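Local coordinates for protein Methylcobalamin\: coenzyme M methyltransferase (Methanosarcina mazei, PDB 4AY7) that catalyses, with a zinc cofactor, transfer of the methyl group from a methylated corrinoid to coenzyme M, a step of methanogenesis, at residues 241-246 and 261-266; 207-212 and 230-235; 285-290 and 317-322; 17-22 and 30-35. All blocks are in the same frame, centred on the assembly; numbering follows the deposited sequence.

Contact 1 (241-246 and 261-266); sequences SVTVLH and CGFEGL. With ZN (zinc ion), chain C.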
# COMPACT_ATOMS: atom_id res chain seq x y z
N SER A 241 8.58 6.81 -9.95
CA SER A 241 7.21 6.54 -10.47
C SER A 241 6.22 7.38 -9.68
O SER A 241 6.56 7.98 -8.63
CB SER A 241 6.81 5.05 -10.30
OG SER A 241 6.68 4.73 -8.92
N VAL A 242 4.99 7.37 -10.18
CA VAL A 242 3.85 7.75 -9.39
C VAL A 242 3.81 6.93 -8.12
O VAL A 242 4.16 5.72 -8.10
CB VAL A 242 2.55 7.65 -10.24
CG1 VAL A 242 1.29 7.74 -9.35
CG2 VAL A 242 2.60 8.70 -11.39
N THR A 243 3.60 7.64 -7.01
CA THR A 243 3.49 7.01 -5.69
C THR A 243 2.18 7.34 -4.97
O THR A 243 1.54 8.38 -5.23
CB THR A 243 4.66 7.41 -4.79
OG1 THR A 243 4.63 8.80 -4.63
CG2 THR A 243 6.05 7.01 -5.34
N VAL A 244 1.85 6.50 -4.01
CA VAL A 244 0.66 6.59 -3.18
C VAL A 244 1.05 6.28 -1.73
O VAL A 244 1.78 5.32 -1.45
CB VAL A 244 -0.45 5.61 -3.67
CG1 VAL A 244 -1.67 5.63 -2.76
CG2 VAL A 244 -0.95 5.98 -5.06
N LEU A 245 0.56 7.07 -0.79
CA LEU A 245 0.82 6.89 0.62
C LEU A 245 -0.48 6.46 1.30
O LEU A 245 -1.49 7.17 1.26
CB LEU A 245 1.30 8.19 1.23
CG LEU A 245 1.36 8.25 2.72
CD1 LEU A 245 2.49 7.29 3.13
CD2 LEU A 245 1.75 9.64 3.17
N HIS A 246 -0.41 5.32 1.97
CA HIS A 246 -1.53 4.81 2.74
C HIS A 246 -1.19 4.80 4.21
O HIS A 246 -0.21 4.10 4.59
CB HIS A 246 -1.90 3.45 2.24
CG HIS A 246 -2.94 2.80 3.11
ND1 HIS A 246 -4.23 2.98 2.93
CD2 HIS A 246 -2.82 2.00 4.25
CE1 HIS A 246 -4.94 2.40 3.91
NE2 HIS A 246 -4.10 1.75 4.68
N CYS A 261 3.52 15.74 1.39
CA CYS A 261 4.69 14.83 1.37
C CYS A 261 5.15 14.49 -0.04
O CYS A 261 6.13 13.78 -0.20
CB CYS A 261 4.47 13.57 2.15
SG CYS A 261 4.26 13.74 3.94
N GLY A 262 4.42 14.96 -1.05
CA GLY A 262 4.86 14.72 -2.42
C GLY A 262 4.41 13.48 -3.13
O GLY A 262 4.84 13.21 -4.24
N PHE A 263 3.48 12.77 -2.53
CA PHE A 263 2.86 11.62 -3.17
C PHE A 263 1.73 12.09 -4.05
O PHE A 263 1.00 12.97 -3.66
CB PHE A 263 2.29 10.69 -2.10
CG PHE A 263 3.35 10.02 -1.28
CD1 PHE A 263 3.90 10.69 -0.19
CD2 PHE A 263 3.76 8.71 -1.56
CE1 PHE A 263 4.90 10.10 0.58
CE2 PHE A 263 4.74 8.11 -0.80
CZ PHE A 263 5.32 8.80 0.28
N GLU A 264 1.59 11.50 -5.23
CA GLU A 264 0.43 11.80 -6.05
C GLU A 264 -0.87 11.54 -5.34
O GLU A 264 -1.80 12.34 -5.46
CB GLU A 264 0.45 10.99 -7.33
CG GLU A 264 1.35 11.60 -8.38
CD GLU A 264 2.80 11.39 -8.21
OE1 GLU A 264 3.18 10.63 -7.31
OE2 GLU A 264 3.58 12.05 -9.00
N GLY A 265 -0.99 10.37 -4.79
CA GLY A 265 -2.21 9.97 -4.14
C GLY A 265 -2.03 9.67 -2.68
O GLY A 265 -0.95 9.17 -2.23
N LEU A 266 -3.11 9.93 -1.96
CA LEU A 266 -3.29 9.49 -0.62
C LEU A 266 -4.44 8.46 -0.47
O LEU A 266 -5.55 8.64 -0.90
CB LEU A 266 -3.51 10.66 0.33
CG LEU A 266 -2.49 11.75 0.29
CD1 LEU A 266 -2.97 12.84 1.22
CD2 LEU A 266 -1.12 11.24 0.72
ZN ZN C . -4.78 0.85 6.61
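Phe263 turns its CG away from its own carbonyl carbon (chi1 -69°), which brings one ring face under Leu245, while Glu264 folds back at its second torsion (chi2 78°) and carries its carboxylate to the backbone of Thr243. Leu245 CB sits over the middle of the Phe263 ring, 3.7 Å from the centroid, in a CH-pi contact. Thr243 OG1 reaches the same ring obliquely, 3.2 Å from Phe263 CD2. The bent glutamate supplies a side-chain acceptor where 261-266 is still loop: Thr243 N donates to Glu264 OE1 at 3.0 Å along an almost straight line (176°), meeting the oxygen from above the carboxylate plane. The aliphatic stem of Glu264 is not idle, since its CB lies 3.9 Å from Val242 CG1. Beyond this point main chain pairs with main chain, Gly265 N donating to Thr243 O (3.2 Å) and Leu245 N to Gly265 O (3.0 Å). These bonds fix a parallel register, Val244 beside Gly265 and Leu245 beside Leu266. The two leucines lie side by side on the face that also holds the phenylalanine, Leu245 CB 3.9 Å from Leu266 CD2, and Phe235 of helix 221-238 packs against Phe263 from outside. One residue further on, the side chain of His246 points away from 261-266 and binds zinc through NE2; Ser267 OG holds its ND1, and Cys248 and Cys325 are further zinc ligands. Adjacent parallel strands joined through helix 252-259 form a beta-alpha-beta unit of the TIM barrel, with the metal site at the C-terminal end of the strand, as is usual for this fold.

Contact 2 (207-212 and 230-235); sequences IAIADP and SRLQKF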
# COMPACT_ATOMS: atom_id res chain seq x y z
N ILE A 207 3.99 2.89 -7.03
CA ILE A 207 4.47 2.28 -5.79
C ILE A 207 3.53 2.85 -4.77
O ILE A 207 3.48 4.05 -4.66
CB ILE A 207 5.97 2.58 -5.41
CG1 ILE A 207 6.84 2.15 -6.59
CG2 ILE A 207 6.30 1.89 -4.08
CD1 ILE A 207 6.79 0.62 -6.88
N ALA A 208 2.86 1.97 -4.03
CA ALA A 208 2.02 2.28 -2.91
C ALA A 208 2.59 1.83 -1.58
O ALA A 208 2.78 0.60 -1.32
CB ALA A 208 0.67 1.64 -3.12
N ILE A 209 2.92 2.79 -0.70
CA ILE A 209 3.47 2.40 0.55
C ILE A 209 2.41 2.43 1.63
O ILE A 209 1.55 3.30 1.66
CB ILE A 209 4.69 3.22 0.95
CG1 ILE A 209 4.34 4.63 1.34
CG2 ILE A 209 5.76 3.16 -0.18
CD1 ILE A 209 5.53 5.48 1.78
N ALA A 210 2.49 1.48 2.52
CA ALA A 210 1.60 1.42 3.64
C ALA A 210 2.43 1.69 4.86
O ALA A 210 3.38 0.96 5.13
CB ALA A 210 0.88 0.08 3.70
N ASP A 211 2.12 2.72 5.62
CA ASP A 211 2.94 3.08 6.70
C ASP A 211 2.17 3.24 7.98
O ASP A 211 2.05 4.32 8.50
CB ASP A 211 3.72 4.38 6.34
CG ASP A 211 5.19 4.37 6.85
OD1 ASP A 211 5.44 3.62 7.81
OD2 ASP A 211 6.06 5.16 6.32
N PRO A 212 1.68 2.14 8.53
CA PRO A 212 0.83 2.25 9.71
C PRO A 212 1.48 2.88 10.95
O PRO A 212 0.76 3.46 11.73
CB PRO A 212 0.44 0.81 9.97
CG PRO A 212 1.52 -0.00 9.34
CD PRO A 212 1.70 0.77 8.05
N SER A 230 9.59 14.59 6.66
CA SER A 230 10.78 14.76 5.82
C SER A 230 11.27 13.50 5.16
O SER A 230 11.72 13.56 3.98
CB SER A 230 11.95 15.48 6.55
OG SER A 230 12.39 14.66 7.62
N ARG A 231 11.13 12.35 5.84
CA ARG A 231 11.51 11.13 5.22
C ARG A 231 10.54 10.71 4.16
O ARG A 231 10.94 10.22 3.10
CB ARG A 231 11.78 9.99 6.26
CG ARG A 231 13.09 10.13 7.03
CD ARG A 231 13.04 11.10 8.22
NE ARG A 231 14.37 11.33 8.76
CZ ARG A 231 14.68 12.16 9.74
NH1 ARG A 231 13.78 12.91 10.34
NH2 ARG A 231 15.98 12.32 10.05
N LEU A 232 9.26 10.83 4.45
CA LEU A 232 8.21 10.52 3.41
C LEU A 232 8.37 11.41 2.16
O LEU A 232 8.34 10.88 1.04
CB LEU A 232 6.83 10.67 4.02
CG LEU A 232 6.51 9.62 5.08
CD1 LEU A 232 5.27 9.99 5.94
CD2 LEU A 232 6.30 8.24 4.44
N GLN A 233 8.63 12.72 2.36
CA GLN A 233 9.03 13.63 1.27
C GLN A 233 10.24 13.14 0.48
O GLN A 233 10.23 13.17 -0.76
CB GLN A 233 9.33 15.02 1.80
CG GLN A 233 8.06 15.73 2.17
CD GLN A 233 8.26 17.05 2.92
OE1 GLN A 233 9.22 17.21 3.67
NE2 GLN A 233 7.34 17.97 2.75
N LYS A 234 11.25 12.63 1.19
CA LYS A 234 12.45 12.15 0.50
C LYS A 234 12.14 10.92 -0.31
O LYS A 234 12.65 10.74 -1.43
CB LYS A 234 13.56 11.87 1.47
CG LYS A 234 14.87 11.50 0.82
CD LYS A 234 15.86 11.15 1.93
CE LYS A 234 17.28 10.92 1.39
NZ LYS A 234 17.62 12.05 0.46
N PHE A 235 11.32 10.02 0.27
CA PHE A 235 10.91 8.85 -0.50
C PHE A 235 10.21 9.22 -1.80
O PHE A 235 10.57 8.72 -2.90
CB PHE A 235 9.96 8.00 0.37
CG PHE A 235 9.47 6.77 -0.32
CD1 PHE A 235 8.34 6.78 -1.06
CD2 PHE A 235 10.19 5.56 -0.17
CE1 PHE A 235 7.86 5.63 -1.68
CE2 PHE A 235 9.75 4.41 -0.80
CZ PHE A 235 8.57 4.46 -1.58
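Ile209 and Phe235 form the tight centre of a beta-alpha packing layer of the TIM barrel, in which helix 221-238 covers the outer face of strand 206-210 and runs nearly antiparallel to it (162°). The isoleucine and the phenylalanine slide past each other in opposite directions. Ile209 CG2 meets the far end of the ring, 3.4 Å from Phe235 CZ. With CG1 lodged between its backbone N and carbonyl carbon (chi1 72°), Ile209 extends this longer branch towards the helix, and CD1 lies over one ring face near the rim and 3.9 Å from Leu232 CD2. Met154 and Phe263 also touch both Ile209 and Phe235, making the aromatic ring part of a continuous apolar layer. Towards Ile207 the fit is slacker: its CG2 comes only to the ring edge, 4.2 Å from Phe235 CZ. The helix is exposed on its outer side, where Ser230 and Lys234 reach solvent and take no part in the packing. Across the contact there is no hydrogen bond, even though a buried carboxylate stands at one end. Asp211 is held by helix 157-165, OD1 bonding to Thr159 OG1 and OD2 accepting from Val158 N, while Leu232 CD2 rests 3.6 Å from Asp211 OD2.

Contact 3 (285-290 and 317-322); sequences RARLVG and GIDVLA. With MG (magnesium ion), chain D.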
# COMPACT_ATOMS: atom_id res chain seq x y z
N ARG A 285 -3.46 19.50 -3.51
CA ARG A 285 -2.09 19.05 -3.21
C ARG A 285 -1.85 17.56 -3.45
O ARG A 285 -0.71 17.12 -3.67
CB ARG A 285 -1.72 19.43 -1.78
CG ARG A 285 -1.43 20.92 -1.65
CD ARG A 285 -1.21 21.25 -0.20
NE ARG A 285 -2.40 21.05 0.59
CZ ARG A 285 -2.47 20.65 1.86
NH1 ARG A 285 -1.39 20.39 2.54
NH2 ARG A 285 -3.63 20.55 2.50
N ALA A 286 -2.89 16.75 -3.38
CA ALA A 286 -2.78 15.31 -3.65
C ALA A 286 -4.19 14.84 -4.04
O ALA A 286 -5.18 15.59 -3.86
CB ALA A 286 -2.26 14.51 -2.47
N ARG A 287 -4.25 13.68 -4.69
CA ARG A 287 -5.51 13.05 -5.01
C ARG A 287 -5.87 12.04 -3.97
O ARG A 287 -5.02 11.61 -3.16
CB ARG A 287 -5.43 12.40 -6.37
CG ARG A 287 -5.87 13.24 -7.54
CD ARG A 287 -5.08 14.55 -7.64
NE ARG A 287 -3.66 14.36 -7.76
CZ ARG A 287 -2.72 15.24 -7.43
NH1 ARG A 287 -3.01 16.47 -7.05
NH2 ARG A 287 -1.43 14.94 -7.56
N LEU A 288 -7.13 11.62 -3.94
CA LEU A 288 -7.65 10.74 -2.88
C LEU A 288 -8.08 9.38 -3.42
O LEU A 288 -8.78 9.27 -4.44
CB LEU A 288 -8.76 11.41 -2.08
CG LEU A 288 -9.13 10.84 -0.72
CD1 LEU A 288 -7.97 10.93 0.27
CD2 LEU A 288 -10.42 11.48 -0.15
N VAL A 289 -7.57 8.33 -2.79
CA VAL A 289 -7.80 6.97 -3.20
C VAL A 289 -8.54 6.29 -2.05
O VAL A 289 -8.16 6.40 -0.90
CB VAL A 289 -6.51 6.21 -3.46
CG1 VAL A 289 -6.82 4.77 -3.86
CG2 VAL A 289 -5.60 6.96 -4.50
N GLY A 290 -9.61 5.58 -2.38
CA GLY A 290 -10.40 4.90 -1.33
C GLY A 290 -11.87 4.86 -1.68
O GLY A 290 -12.18 4.92 -2.85
N GLY A 317 -16.27 12.80 -4.93
CA GLY A 317 -15.08 13.18 -5.68
C GLY A 317 -13.80 12.36 -5.54
O GLY A 317 -12.70 12.84 -5.90
N ILE A 318 -13.90 11.14 -4.99
CA ILE A 318 -12.76 10.24 -4.95
C ILE A 318 -12.11 10.15 -6.32
O ILE A 318 -12.79 10.20 -7.34
CB ILE A 318 -13.21 8.84 -4.45
CG1 ILE A 318 -12.07 8.19 -3.73
CG2 ILE A 318 -13.76 7.93 -5.60
CD1 ILE A 318 -11.83 8.73 -2.31
N ASP A 319 -10.79 10.10 -6.34
CA ASP A 319 -10.05 10.08 -7.56
C ASP A 319 -9.83 8.71 -8.14
O ASP A 319 -9.73 8.54 -9.36
CB ASP A 319 -8.76 10.85 -7.37
CG ASP A 319 -9.02 12.27 -6.94
OD1 ASP A 319 -9.57 13.00 -7.78
OD2 ASP A 319 -8.80 12.66 -5.77
N VAL A 320 -9.65 7.75 -7.26
CA VAL A 320 -9.49 6.34 -7.56
C VAL A 320 -10.35 5.55 -6.56
O VAL A 320 -10.15 5.68 -5.33
CB VAL A 320 -8.04 5.84 -7.45
CG1 VAL A 320 -8.01 4.30 -7.56
CG2 VAL A 320 -7.12 6.51 -8.53
N LEU A 321 -11.34 4.86 -7.07
CA LEU A 321 -12.28 4.12 -6.18
C LEU A 321 -11.58 2.84 -5.75
O LEU A 321 -11.07 2.06 -6.60
CB LEU A 321 -13.56 3.79 -6.87
CG LEU A 321 -14.62 2.96 -6.14
CD1 LEU A 321 -15.02 3.72 -4.90
CD2 LEU A 321 -15.83 2.53 -6.98
N ALA A 322 -11.54 2.62 -4.44
CA ALA A 322 -10.75 1.49 -3.89
C ALA A 322 -11.18 1.15 -2.47
O ALA A 322 -11.79 1.97 -1.82
CB ALA A 322 -9.24 1.82 -3.93
MG MG D . -10.61 14.50 -8.99
O HOH W 1 -12.53 14.56 -8.18
O HOH W 2 -10.83 13.34 -10.63
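Asp319 grips the backbone of the neighbouring strand and a magnesium ion at once. Its OD2 accepts from Leu288 N at 2.7 Å, nearly straight (171°) and through the anti lone pair, while OD1 binds magnesium at 2.2 Å. The same two residues bond in reverse, Asp319 N donating to Leu288 O at 2.9 Å; Val320 N adds a weak bond to that oxygen at 3.3 Å. Asp319 CG stands opposite its carbonyl carbon (chi1 -58°), which leaves the carboxylate beside Leu288 N. The stem of Arg287 crosses it obliquely, CG 3.4 Å from Asp319 CG, but the guanidinium leads off to bond Leu23 O through NE. Lys279 makes the salt bridge to OD2, so this oxygen is held by two donors and its negative charge is probably stabilised.

In the next shell, Gly317 ends helix 303-315 in a Schellman motif, and its carbonyl oxygen accepts from a magnesium-bound water at 2.9 Å. Ile318 then crosses Leu288 at about a right angle on the face covered by helix 275-282. Beyond Asp319 parallel pairing takes over: Gly290 N donates to Val320 O at 3.0 Å, and Ala322 N to Gly290 O, from above the carbonyl plane. On the other face Val289 lies alongside Val320 and reaches Ala322, its CG1 3.8 Å from Ala322 CB, above helix 15-24. These are consecutive parallel strands of the TIM barrel, with the magnesium-binding aspartate where the helix-to-strand turn enters the second of them.

Contact 4 (17-22 and 30-35); sequences TRLLAA and KVPVCS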
# COMPACT_ATOMS: atom_id res chain seq x y z
N THR A 17 -3.01 4.05 -18.43
CA THR A 17 -2.98 5.53 -18.66
C THR A 17 -4.03 6.24 -17.82
O THR A 17 -3.77 7.34 -17.32
CB THR A 17 -3.06 5.99 -20.12
OG1 THR A 17 -4.26 5.55 -20.67
CG2 THR A 17 -1.87 5.58 -21.02
N ARG A 18 -5.18 5.61 -17.63
CA ARG A 18 -6.25 6.21 -16.80
C ARG A 18 -5.79 6.27 -15.36
O ARG A 18 -6.06 7.26 -14.67
CB ARG A 18 -7.53 5.41 -16.90
CG ARG A 18 -8.69 5.99 -16.11
CD ARG A 18 -9.94 5.16 -16.22
NE ARG A 18 -10.47 5.12 -17.60
CZ ARG A 18 -10.53 4.04 -18.39
NH1 ARG A 18 -10.09 2.88 -17.99
NH2 ARG A 18 -11.04 4.13 -19.60
N LEU A 19 -5.20 5.16 -14.86
CA LEU A 19 -4.79 5.16 -13.44
C LEU A 19 -3.79 6.27 -13.16
O LEU A 19 -3.89 6.98 -12.16
CB LEU A 19 -4.27 3.78 -12.93
CG LEU A 19 -3.88 3.71 -11.43
CD1 LEU A 19 -5.05 4.15 -10.54
CD2 LEU A 19 -3.32 2.31 -11.06
N LEU A 20 -2.78 6.36 -13.99
CA LEU A 20 -1.73 7.33 -13.83
C LEU A 20 -2.28 8.78 -13.96
O LEU A 20 -1.99 9.68 -13.17
CB LEU A 20 -0.62 7.02 -14.88
CG LEU A 20 0.20 5.77 -14.61
CD1 LEU A 20 1.14 5.58 -15.79
CD2 LEU A 20 0.99 5.81 -13.32
N ALA A 21 -3.12 8.98 -14.95
CA ALA A 21 -3.81 10.30 -15.13
C ALA A 21 -4.63 10.66 -13.88
O ALA A 21 -4.50 11.78 -13.29
CB ALA A 21 -4.67 10.30 -16.39
N ALA A 22 -5.40 9.70 -13.41
CA ALA A 22 -6.18 9.92 -12.19
C ALA A 22 -5.42 10.33 -10.97
O ALA A 22 -5.83 11.23 -10.24
CB ALA A 22 -7.08 8.71 -11.89
N LYS A 30 -13.33 8.58 -16.70
CA LYS A 30 -14.07 8.01 -15.57
C LYS A 30 -13.12 7.61 -14.45
O LYS A 30 -11.94 7.50 -14.70
CB LYS A 30 -14.89 6.78 -16.04
CG LYS A 30 -14.08 5.55 -16.38
CD LYS A 30 -14.88 4.45 -17.09
CE LYS A 30 -14.03 3.24 -17.33
NZ LYS A 30 -14.60 2.22 -18.24
N VAL A 31 -13.59 7.51 -13.21
CA VAL A 31 -12.74 7.15 -12.07
C VAL A 31 -12.32 5.65 -12.21
O VAL A 31 -13.20 4.80 -12.42
CB VAL A 31 -13.51 7.37 -10.76
CG1 VAL A 31 -12.77 6.80 -9.55
CG2 VAL A 31 -13.88 8.88 -10.60
N PRO A 32 -11.01 5.34 -12.20
CA PRO A 32 -10.57 3.92 -12.20
C PRO A 32 -10.95 3.29 -10.91
O PRO A 32 -11.06 3.99 -9.87
CB PRO A 32 -9.06 4.01 -12.24
CG PRO A 32 -8.75 5.33 -11.75
CD PRO A 32 -9.88 6.25 -12.00
N VAL A 33 -11.18 1.97 -10.96
CA VAL A 33 -11.52 1.20 -9.77
C VAL A 33 -10.48 0.13 -9.61
O VAL A 33 -10.30 -0.69 -10.50
CB VAL A 33 -12.93 0.64 -9.77
CG1 VAL A 33 -13.23 -0.17 -11.05
CG2 VAL A 33 -13.23 -0.11 -8.48
N CYS A 34 -9.79 0.21 -8.50
CA CYS A 34 -8.74 -0.80 -8.22
C CYS A 34 -8.37 -0.79 -6.78
O CYS A 34 -9.03 -0.10 -6.00
CB CYS A 34 -7.52 -0.56 -9.08
SG CYS A 34 -6.64 0.88 -8.61
N SER A 35 -7.38 -1.61 -6.39
CA SER A 35 -6.84 -1.57 -5.02
C SER A 35 -5.38 -1.27 -5.04
O SER A 35 -4.64 -1.82 -5.88
CB SER A 35 -7.13 -2.91 -4.33
OG SER A 35 -6.78 -2.79 -2.96
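The guanidinium of Arg18 carries Lys30 over one face, with Lys30 CE 3.7 Å above the plane and over its centre, while the ring of Pro32 rests on Ala22. Helix 15-24, which precedes the strands of the TIM barrel, is here packed against the extended chain that follows it. The extended first two torsions of Arg18 (chi1 -178°) place CD 3.4 Å from Lys30 O, and the bend at chi3 then turns the flat group beneath the lysine chain. The two cationic ends approach, Arg18 NH2 lying 4.3 Å from Lys30 NZ, a proximity probably eased by Asp29, whose OD1 forms a salt bridge with Arg18 NE. Deeper in, the chemistry turns apolar. Pro32 CD meets Ala22 CB at 3.7 Å, and Leu19 crosses the proline at about a right angle, CD1 4.1 Å from Pro32 CG. No hydrogen bond joins the two segments. The loop is instead held by backbone bonds of Pro32 and Cys34 to Leu321, and Val320 of that strand packs on Leu19, Pro32 and Cys34 together. At the inner end, Leu19 CD1 is 4.1 Å from Cys34 SG.

All four contacts are largely buried, but their chemistry follows their place in the barrel. Contacts 1 and 3 are strand pairs of one parallel sheet, linked through Leu266, whose N and O probably bond Arg287 O and Val289 N. Each begins with an acidic side chain taking a backbone N-H before regular pairing sets in; one ends at zinc, the other starts at magnesium. Contacts 2 and 4 have no hydrogen bonds between their segments. Contact 2 lies on the outside of the sheet, its strand 206-210 being the neighbour of strand 242-246 of contact 1, whereas contact 4 adds a buried arginine and a partly exposed lysine and adjoins contact 3 through Leu321. Contacts 2 and 4 lie farthest apart, centres about 21 Å.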